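Local coordinates for 2,3-dihydroxy-2,3-dihydrophenylpropionate dehydrogenase (Pseudomonas sp. MC1, PDB 5XTF), which catalyses the NAD-dependent oxidation of naphthalene cis-dihydrodiol to 1,2-dihydroxynaphthalene, a step in the breakdown of aromatic hydrocarbons, at residues Asn22-Gly30 against Phe95-Ala105; Leu234-Lys242 against Ile269-Arg277. All blocks are in the same frame, centred on the assembly; numbering follows the deposited sequence.

Contact 1. Residues Asn22-Gly30 against Phe95-Ala105; sequences NQQVVSITG and FGHLDCFIANA
Val26, Ser27 and Ile28 pair in parallel with Cys100, Phe101 and Ile102, joining strands 25-28 and 100-103 at the centre of the Rossmann-fold sheet of this short-chain dehydrogenase. Cys100 O accepts from Ser27 N, Ser27 O from Ile102 N and Ile102 O from Thr29 N. At the start of the ladder Val25 O receives two donors, Asp99 N at 2.9 Å and Cys100 N at 3.1 Å. Val25 N is in turn taken by Asp99 OD2 (2.8 Å), on the anti side of the carboxylate, while OD1 forms a salt bridge with Arg256, which also binds Gln24 OE1. His97 NE2 donates to Gln23 O at 3.0 Å, close to the ring plane, and CG2 of Val25 lies over a face of the same imidazole. Among apolar groups, Val26 CG2 rests on Ile102 CD1 (3.9 Å), on the side covered by helix 34-46. Past the strand ends, the NAD-binding Asn104 is held through its backbone and its amide: OD1 is bonded to Thr157 and ND2 donates weakly to Thr29 O. With chi1 at 79°, Thr29 turns its hydroxyl to the start of the loop after strand 100-103, where OG1 accepts from Asn104 N at 3.0 Å and Ala105 N at 3.1 Å.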
loop_
_atom_site.group_PDB
_atom_site.type_symbol
_atom_site.label_atom_id
_atom_site.label_comp_id
_atom_site.label_asym_id
_atom_site.label_seq_id
_atom_site.Cartn_x
_atom_site.Cartn_y
_atom_site.Cartn_z
ATOM N N ASN B 22 -30.244 -0.016 22.618
ATOM C CA ASN B 22 -29.161 0.800 23.163
ATOM C C ASN B 22 -27.995 -0.068 23.628
ATOM O O ASN B 22 -26.866 0.094 23.154
ATOM C CB ASN B 22 -29.674 1.684 24.307
ATOM C CG ASN B 22 -29.409 3.178 24.067
ATOM O OD1 ASN B 22 -29.336 3.639 22.918
ATOM N ND2 ASN B 22 -29.260 3.936 25.158
ATOM N N GLN B 23 -28.250 -1.007 24.540
ATOM C CA GLN B 23 -27.173 -1.642 25.297
ATOM C C GLN B 23 -26.206 -2.406 24.395
ATOM O O GLN B 23 -26.597 -3.368 23.732
ATOM C CB GLN B 23 -27.757 -2.591 26.329
ATOM C CG GLN B 23 -26.691 -3.131 27.244
ATOM C CD GLN B 23 -25.831 -2.011 27.812
ATOM O OE1 GLN B 23 -24.652 -1.891 27.467
ATOM N NE2 GLN B 23 -26.416 -1.182 28.690
ATOM N N GLN B 24 -24.939 -1.992 24.384
ATOM C CA GLN B 24 -23.930 -2.652 23.563
ATOM C C GLN B 24 -23.065 -3.564 24.417
ATOM O O GLN B 24 -22.845 -3.310 25.604
ATOM C CB GLN B 24 -23.031 -1.651 22.832
ATOM C CG GLN B 24 -23.766 -0.742 21.869
ATOM C CD GLN B 24 -24.433 -1.506 20.755
ATOM O OE1 GLN B 24 -23.766 -1.946 19.825
ATOM N NE2 GLN B 24 -25.755 -1.668 20.840
ATOM N N VAL B 25 -22.562 -4.625 23.782
ATOM C CA VAL B 25 -21.800 -5.686 24.428
ATOM C C VAL B 25 -20.575 -5.989 23.577
ATOM O O VAL B 25 -20.702 -6.214 22.367
ATOM C CB VAL B 25 -22.650 -6.956 24.597
ATOM C CG1 VAL B 25 -21.784 -8.103 25.051
ATOM C CG2 VAL B 25 -23.806 -6.701 25.560
ATOM N N VAL B 26 -19.398 -6.019 24.203
ATOM C CA VAL B 26 -18.143 -6.277 23.504
ATOM C C VAL B 26 -17.404 -7.419 24.187
ATOM O O VAL B 26 -17.413 -7.528 25.417
ATOM C CB VAL B 26 -17.246 -5.022 23.440
ATOM C CG1 VAL B 26 -16.871 -4.545 24.837
ATOM C CG2 VAL B 26 -15.989 -5.296 22.611
ATOM N N SER B 27 -16.729 -8.246 23.392
ATOM C CA SER B 27 -15.944 -9.351 23.910
ATOM C C SER B 27 -14.503 -9.244 23.420
ATOM O O SER B 27 -14.270 -9.131 22.217
ATOM C CB SER B 27 -16.556 -10.670 23.472
ATOM O OG SER B 27 -15.812 -11.715 24.037
ATOM N N ILE B 28 -13.544 -9.333 24.343
ATOM C CA ILE B 28 -12.146 -8.953 24.120
ATOM C C ILE B 28 -11.233 -10.126 24.484
ATOM O O ILE B 28 -11.224 -10.551 25.640
ATOM C CB ILE B 28 -11.787 -7.717 24.970
ATOM C CG1 ILE B 28 -12.795 -6.589 24.716
ATOM C CG2 ILE B 28 -10.338 -7.280 24.748
ATOM C CD1 ILE B 28 -12.734 -5.432 25.706
ATOM N N THR B 29 -10.454 -10.639 23.521
ATOM C CA THR B 29 -9.364 -11.563 23.857
ATOM C C THR B 29 -8.081 -10.784 24.182
ATOM O O THR B 29 -7.968 -9.581 23.927
ATOM C CB THR B 29 -9.063 -12.563 22.731
ATOM O OG1 THR B 29 -8.276 -11.918 21.716
ATOM C CG2 THR B 29 -10.331 -13.144 22.119
ATOM N N GLY B 30 -7.091 -11.489 24.727
ATOM C CA GLY B 30 -5.878 -10.818 25.186
ATOM C C GLY B 30 -6.126 -9.722 26.206
ATOM O O GLY B 30 -5.466 -8.678 26.166
ATOM N N PHE B 95 -25.168 -11.686 28.957
ATOM C CA PHE B 95 -25.605 -10.400 28.428
ATOM C C PHE B 95 -26.634 -10.483 27.308
ATOM O O PHE B 95 -27.170 -9.440 26.915
ATOM C CB PHE B 95 -24.396 -9.584 27.935
ATOM C CG PHE B 95 -23.406 -9.245 29.024
ATOM C CD1 PHE B 95 -23.801 -8.511 30.139
ATOM C CD2 PHE B 95 -22.079 -9.647 28.923
ATOM C CE1 PHE B 95 -22.887 -8.198 31.147
ATOM C CE2 PHE B 95 -21.161 -9.335 29.911
ATOM C CZ PHE B 95 -21.560 -8.615 31.030
ATOM N N GLY B 96 -26.928 -11.660 26.772
ATOM C CA GLY B 96 -28.024 -11.780 25.821
ATOM C C GLY B 96 -27.676 -11.722 24.354
ATOM O O GLY B 96 -28.240 -12.473 23.555
ATOM N N HIS B 97 -26.750 -10.846 23.983
ATOM C CA HIS B 97 -26.331 -10.691 22.593
ATOM C C HIS B 97 -24.865 -10.264 22.589
ATOM O O HIS B 97 -24.257 -10.047 23.639
ATOM C CB HIS B 97 -27.217 -9.668 21.862
ATOM C CG HIS B 97 -27.083 -8.280 22.403
ATOM N ND1 HIS B 97 -27.817 -7.825 23.476
ATOM C CD2 HIS B 97 -26.254 -7.263 22.057
ATOM C CE1 HIS B 97 -27.464 -6.583 23.754
ATOM N NE2 HIS B 97 -26.515 -6.217 22.911
ATOM N N LEU B 98 -24.287 -10.156 21.395
ATOM C CA LEU B 98 -22.907 -9.710 21.245
ATOM C C LEU B 98 -22.867 -8.704 20.106
ATOM O O LEU B 98 -23.311 -9.016 18.997
ATOM C CB LEU B 98 -21.964 -10.887 20.969
ATOM C CG LEU B 98 -20.494 -10.536 20.681
ATOM C CD1 LEU B 98 -19.786 -9.974 21.921
ATOM C CD2 LEU B 98 -19.759 -11.737 20.180
ATOM N N ASP B 99 -22.347 -7.503 20.371
ATOM C CA ASP B 99 -22.260 -6.487 19.323
ATOM C C ASP B 99 -20.890 -6.388 18.663
ATOM O O ASP B 99 -20.817 -6.065 17.478
ATOM C CB ASP B 99 -22.640 -5.106 19.869
ATOM C CG ASP B 99 -24.067 -5.058 20.377
ATOM O OD1 ASP B 99 -24.987 -4.932 19.538
ATOM O OD2 ASP B 99 -24.268 -5.151 21.616
ATOM N N CYS B 100 -19.802 -6.631 19.386
ATOM C CA CYS B 100 -18.474 -6.428 18.833
ATOM C C CYS B 100 -17.544 -7.497 19.376
ATOM O O CYS B 100 -17.607 -7.833 20.560
ATOM C CB CYS B 100 -17.931 -5.033 19.180
ATOM S SG CYS B 100 -16.311 -4.632 18.412
ATOM N N PHE B 101 -16.715 -8.055 18.508
ATOM C CA PHE B 101 -15.671 -8.987 18.913
ATOM C C PHE B 101 -14.319 -8.375 18.574
ATOM O O PHE B 101 -14.076 -8.001 17.417
ATOM C CB PHE B 101 -15.817 -10.350 18.228
ATOM C CG PHE B 101 -14.701 -11.308 18.571
ATOM C CD1 PHE B 101 -14.631 -11.879 19.831
ATOM C CD2 PHE B 101 -13.721 -11.626 17.650
ATOM C CE1 PHE B 101 -13.612 -12.750 20.169
ATOM C CE2 PHE B 101 -12.695 -12.506 17.988
ATOM C CZ PHE B 101 -12.648 -13.062 19.247
ATOM N N ILE B 102 -13.450 -8.270 19.578
ATOM C CA ILE B 102 -12.116 -7.705 19.431
ATOM C C ILE B 102 -11.125 -8.837 19.615
ATOM O O ILE B 102 -10.957 -9.352 20.729
ATOM C CB ILE B 102 -11.839 -6.581 20.433
ATOM C CG1 ILE B 102 -12.850 -5.446 20.265
ATOM C CG2 ILE B 102 -10.413 -6.082 20.280
ATOM C CD1 ILE B 102 -12.566 -4.256 21.152
ATOM N N ALA B 103 -10.478 -9.233 18.523
ATOM C CA ALA B 103 -9.455 -10.265 18.558
ATOM C C ALA B 103 -8.122 -9.555 18.718
ATOM O O ALA B 103 -7.687 -8.834 17.813
ATOM C CB ALA B 103 -9.501 -11.108 17.289
ATOM N N ASN B 104 -7.471 -9.759 19.860
ATOM C CA ASN B 104 -6.328 -8.938 20.240
ATOM C C ASN B 104 -5.182 -9.719 20.851
ATOM O O ASN B 104 -4.061 -9.199 20.881
ATOM C CB ASN B 104 -6.773 -7.836 21.221
ATOM C CG ASN B 104 -5.617 -7.167 21.935
ATOM O OD1 ASN B 104 -4.804 -6.466 21.319
ATOM N ND2 ASN B 104 -5.533 -7.379 23.244
ATOM N N ALA B 105 -5.402 -10.927 21.354
ATOM C CA ALA B 105 -4.315 -11.672 21.972
ATOM C C ALA B 105 -3.179 -11.845 20.965
ATOM O O ALA B 105 -3.406 -12.195 19.805
ATOM C CB ALA B 105 -4.822 -13.025 22.488
HETATM O O HOH W 1 -27.372 -4.379 19.776
#

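Contact 2. Residues Leu234-Lys242 against Ile269-Arg277; sequences LTPLGFAAK and IDGGMALGR
Pro236 and Leu237 close on Gly271 and Gly272 where two turns dock: a type I turn from Thr235 to Gly238 and a type I' turn from Asp270 to Met273, just beyond the last strand of the Rossmann-fold sheet. One hydrogen bond joins them, from Leu237 N to Gly271 O (3.0 Å, 150° at the hydrogen), the donor tilted 20° from the carbonyl plane. The same oxygen is flanked by Pro236 CD and Thr235 CB, and the proline ring reaches on with CG to within 3.3 Å of Gly272 O. Gly271 and Gly272, both with positive phi, form the middle of the type I' turn. Beside this polar centre Thr235 CG2 meets Met273 CE at 3.6 Å, the methionine chain bending at chi3 (-32°) to bring its methyl there. Further out, each turn is braced by a side chain of its own segment. Thr235 OG1 donates to Phe239 O at 2.9 Å, tying the loop back on itself, and the Phe239 ring meets Phe261 of a second subunit. Asp270 forms an Asx turn, OD1 accepting from Gly272 N at 3.0 Å, while OD2 accepts from Ala274 N at 3.2 Å, both donors lying above the carboxylate plane.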
loop_
_atom_site.group_PDB
_atom_site.type_symbol
_atom_site.label_atom_id
_atom_site.label_comp_id
_atom_site.label_asym_id
_atom_site.label_seq_id
_atom_site.Cartn_x
_atom_site.Cartn_y
_atom_site.Cartn_z
ATOM N N LEU B 234 11.441 5.339 21.146
ATOM C CA LEU B 234 11.891 6.172 20.036
ATOM C C LEU B 234 10.949 6.041 18.842
ATOM O O LEU B 234 10.888 4.991 18.194
ATOM C CB LEU B 234 13.329 5.801 19.630
ATOM C CG LEU B 234 14.088 6.637 18.579
ATOM C CD1 LEU B 234 13.763 6.220 17.138
ATOM C CD2 LEU B 234 13.863 8.143 18.783
ATOM N N THR B 235 10.209 7.107 18.561
ATOM C CA THR B 235 9.340 7.200 17.393
ATOM C C THR B 235 9.551 8.587 16.797
ATOM O O THR B 235 10.174 9.434 17.451
ATOM C CB THR B 235 7.868 6.980 17.778
ATOM O OG1 THR B 235 7.417 8.045 18.638
ATOM C CG2 THR B 235 7.685 5.650 18.495
ATOM N N PRO B 236 9.080 8.870 15.577
ATOM C CA PRO B 236 9.118 10.269 15.107
ATOM C C PRO B 236 8.429 11.256 16.050
ATOM O O PRO B 236 8.891 12.396 16.174
ATOM C CB PRO B 236 8.417 10.200 13.743
ATOM C CG PRO B 236 8.660 8.795 13.275
ATOM C CD PRO B 236 8.633 7.944 14.520
ATOM N N LEU B 237 7.349 10.862 16.732
ATOM C CA LEU B 237 6.704 11.779 17.670
ATOM C C LEU B 237 7.457 11.905 18.986
ATOM O O LEU B 237 7.027 12.659 19.862
ATOM C CB LEU B 237 5.254 11.361 17.941
ATOM C CG LEU B 237 4.278 11.630 16.788
ATOM C CD1 LEU B 237 2.855 11.357 17.232
ATOM C CD2 LEU B 237 4.400 13.051 16.229
ATOM N N GLY B 238 8.556 11.183 19.148
ATOM C CA GLY B 238 9.487 11.458 20.210
ATOM C C GLY B 238 9.208 10.779 21.527
ATOM O O GLY B 238 9.878 11.096 22.515
ATOM N N PHE B 239 8.254 9.859 21.582
ATOM C CA PHE B 239 7.966 9.207 22.846
ATOM C C PHE B 239 7.329 7.861 22.565
ATOM O O PHE B 239 6.841 7.601 21.460
ATOM C CB PHE B 239 7.064 10.067 23.735
ATOM C CG PHE B 239 5.630 10.117 23.300
ATOM C CD1 PHE B 239 4.674 9.318 23.919
ATOM C CD2 PHE B 239 5.222 10.991 22.303
ATOM C CE1 PHE B 239 3.340 9.372 23.529
ATOM C CE2 PHE B 239 3.888 11.053 21.906
ATOM C CZ PHE B 239 2.947 10.248 22.517
ATOM N N ALA B 240 7.386 6.992 23.570
ATOM C CA ALA B 240 6.688 5.718 23.545
ATOM C C ALA B 240 5.364 5.882 24.274
ATOM O O ALA B 240 5.299 6.506 25.338
ATOM C CB ALA B 240 7.523 4.614 24.190
ATOM N N ALA B 241 4.304 5.355 23.677
ATOM C CA ALA B 241 2.971 5.508 24.231
ATOM C C ALA B 241 2.667 4.383 25.205
ATOM O O ALA B 241 3.070 3.231 25.003
ATOM C CB ALA B 241 1.923 5.535 23.118
ATOM N N LYS B 242 1.973 4.740 26.278
ATOM C CA LYS B 242 1.383 3.761 27.164
ATOM C C LYS B 242 0.199 3.101 26.464
ATOM O O LYS B 242 -0.487 3.742 25.661
ATOM C CB LYS B 242 0.904 4.435 28.453
ATOM C CG LYS B 242 1.973 5.197 29.247
ATOM C CD LYS B 242 2.708 4.291 30.251
ATOM C CE LYS B 242 3.237 5.049 31.467
ATOM N NZ LYS B 242 4.711 4.947 31.639
ATOM N N ILE B 269 -1.666 3.581 14.626
ATOM C CA ILE B 269 -1.440 4.451 15.771
ATOM C C ILE B 269 -0.082 4.068 16.348
ATOM O O ILE B 269 0.025 3.195 17.215
ATOM C CB ILE B 269 -2.599 4.352 16.790
ATOM C CG1 ILE B 269 -2.305 5.191 18.030
ATOM C CG2 ILE B 269 -2.920 2.903 17.156
ATOM C CD1 ILE B 269 -3.544 5.573 18.821
ATOM N N ASP B 270 0.978 4.724 15.853
ATOM C CA ASP B 270 2.336 4.233 16.044
ATOM C C ASP B 270 3.358 5.348 16.221
ATOM O O ASP B 270 4.562 5.092 16.093
ATOM C CB ASP B 270 2.747 3.382 14.847
ATOM C CG ASP B 270 2.602 4.124 13.513
ATOM O OD1 ASP B 270 2.306 5.350 13.500
ATOM O OD2 ASP B 270 2.801 3.474 12.459
ATOM N N GLY B 271 2.918 6.579 16.474
ATOM C CA GLY B 271 3.850 7.670 16.647
ATOM C C GLY B 271 4.664 7.987 15.418
ATOM O O GLY B 271 5.725 8.606 15.534
ATOM N N GLY B 272 4.190 7.581 14.238
ATOM C CA GLY B 272 4.887 7.820 12.995
ATOM C C GLY B 272 5.862 6.741 12.608
ATOM O O GLY B 272 6.560 6.897 11.602
ATOM N N MET B 273 5.915 5.645 13.367
ATOM C CA MET B 273 6.949 4.634 13.170
ATOM C C MET B 273 6.921 4.058 11.766
ATOM O O MET B 273 7.972 3.753 11.199
ATOM C CB MET B 273 6.782 3.511 14.182
ATOM C CG MET B 273 8.017 2.649 14.364
ATOM S SD MET B 273 7.760 1.580 15.793
ATOM C CE MET B 273 6.731 2.701 16.739
ATOM N N ALA B 274 5.729 3.865 11.200
ATOM C CA ALA B 274 5.653 3.355 9.839
ATOM C C ALA B 274 6.354 4.294 8.860
ATOM O O ALA B 274 6.930 3.838 7.867
ATOM C CB ALA B 274 4.190 3.136 9.446
ATOM N N LEU B 275 6.349 5.599 9.139
ATOM C CA LEU B 275 7.036 6.548 8.265
ATOM C C LEU B 275 8.538 6.298 8.213
ATOM O O LEU B 275 9.180 6.597 7.198
ATOM C CB LEU B 275 6.782 7.984 8.735
ATOM C CG LEU B 275 5.568 8.792 8.271
ATOM C CD1 LEU B 275 4.415 7.904 7.908
ATOM C CD2 LEU B 275 5.204 9.725 9.394
ATOM N N GLY B 276 9.122 5.787 9.288
ATOM C CA GLY B 276 10.562 5.708 9.421
ATOM C C GLY B 276 11.084 6.615 10.524
ATOM O O GLY B 276 10.367 7.436 11.097
ATOM N N ARG B 277 12.381 6.451 10.791
ATOM C CA ARG B 277 13.049 6.990 11.986
ATOM C C ARG B 277 13.433 8.439 11.833
ATOM O O ARG B 277 13.940 8.830 10.792
ATOM C CB ARG B 277 14.286 6.143 12.357
ATOM C CG ARG B 277 13.877 4.724 12.834
ATOM C CD ARG B 277 13.217 3.803 11.751
ATOM N NE ARG B 277 14.197 3.181 10.766
ATOM C CZ ARG B 277 13.886 2.729 9.526
ATOM N NH1 ARG B 277 12.721 3.070 8.979
ATOM N NH2 ARG B 277 14.812 2.215 8.699
#

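In the fold
The two contacts lie on opposite sides of the chain's centre, their own centres 29 Å apart and their nearest atoms about 10 Å apart, without touching. Contact 1 is interior, pairing two central strands of the sheet, and no other subunit touches its segments; contact 2 follows strand 266-269, the outermost of the sheet on that side within this chain, and borders two further subunits of the tetramer. Only contact 1 holds a residue of the NAD site, which is empty in this chain: Asn104, with the side chain of neighbouring Ala105 about 4 Å from that of Val78. Contact 2 holds none, the side chain of Met273 lying about 8 Å from that of Thr204, an NAD-binding residue shortly before the unmodelled residues 206-233.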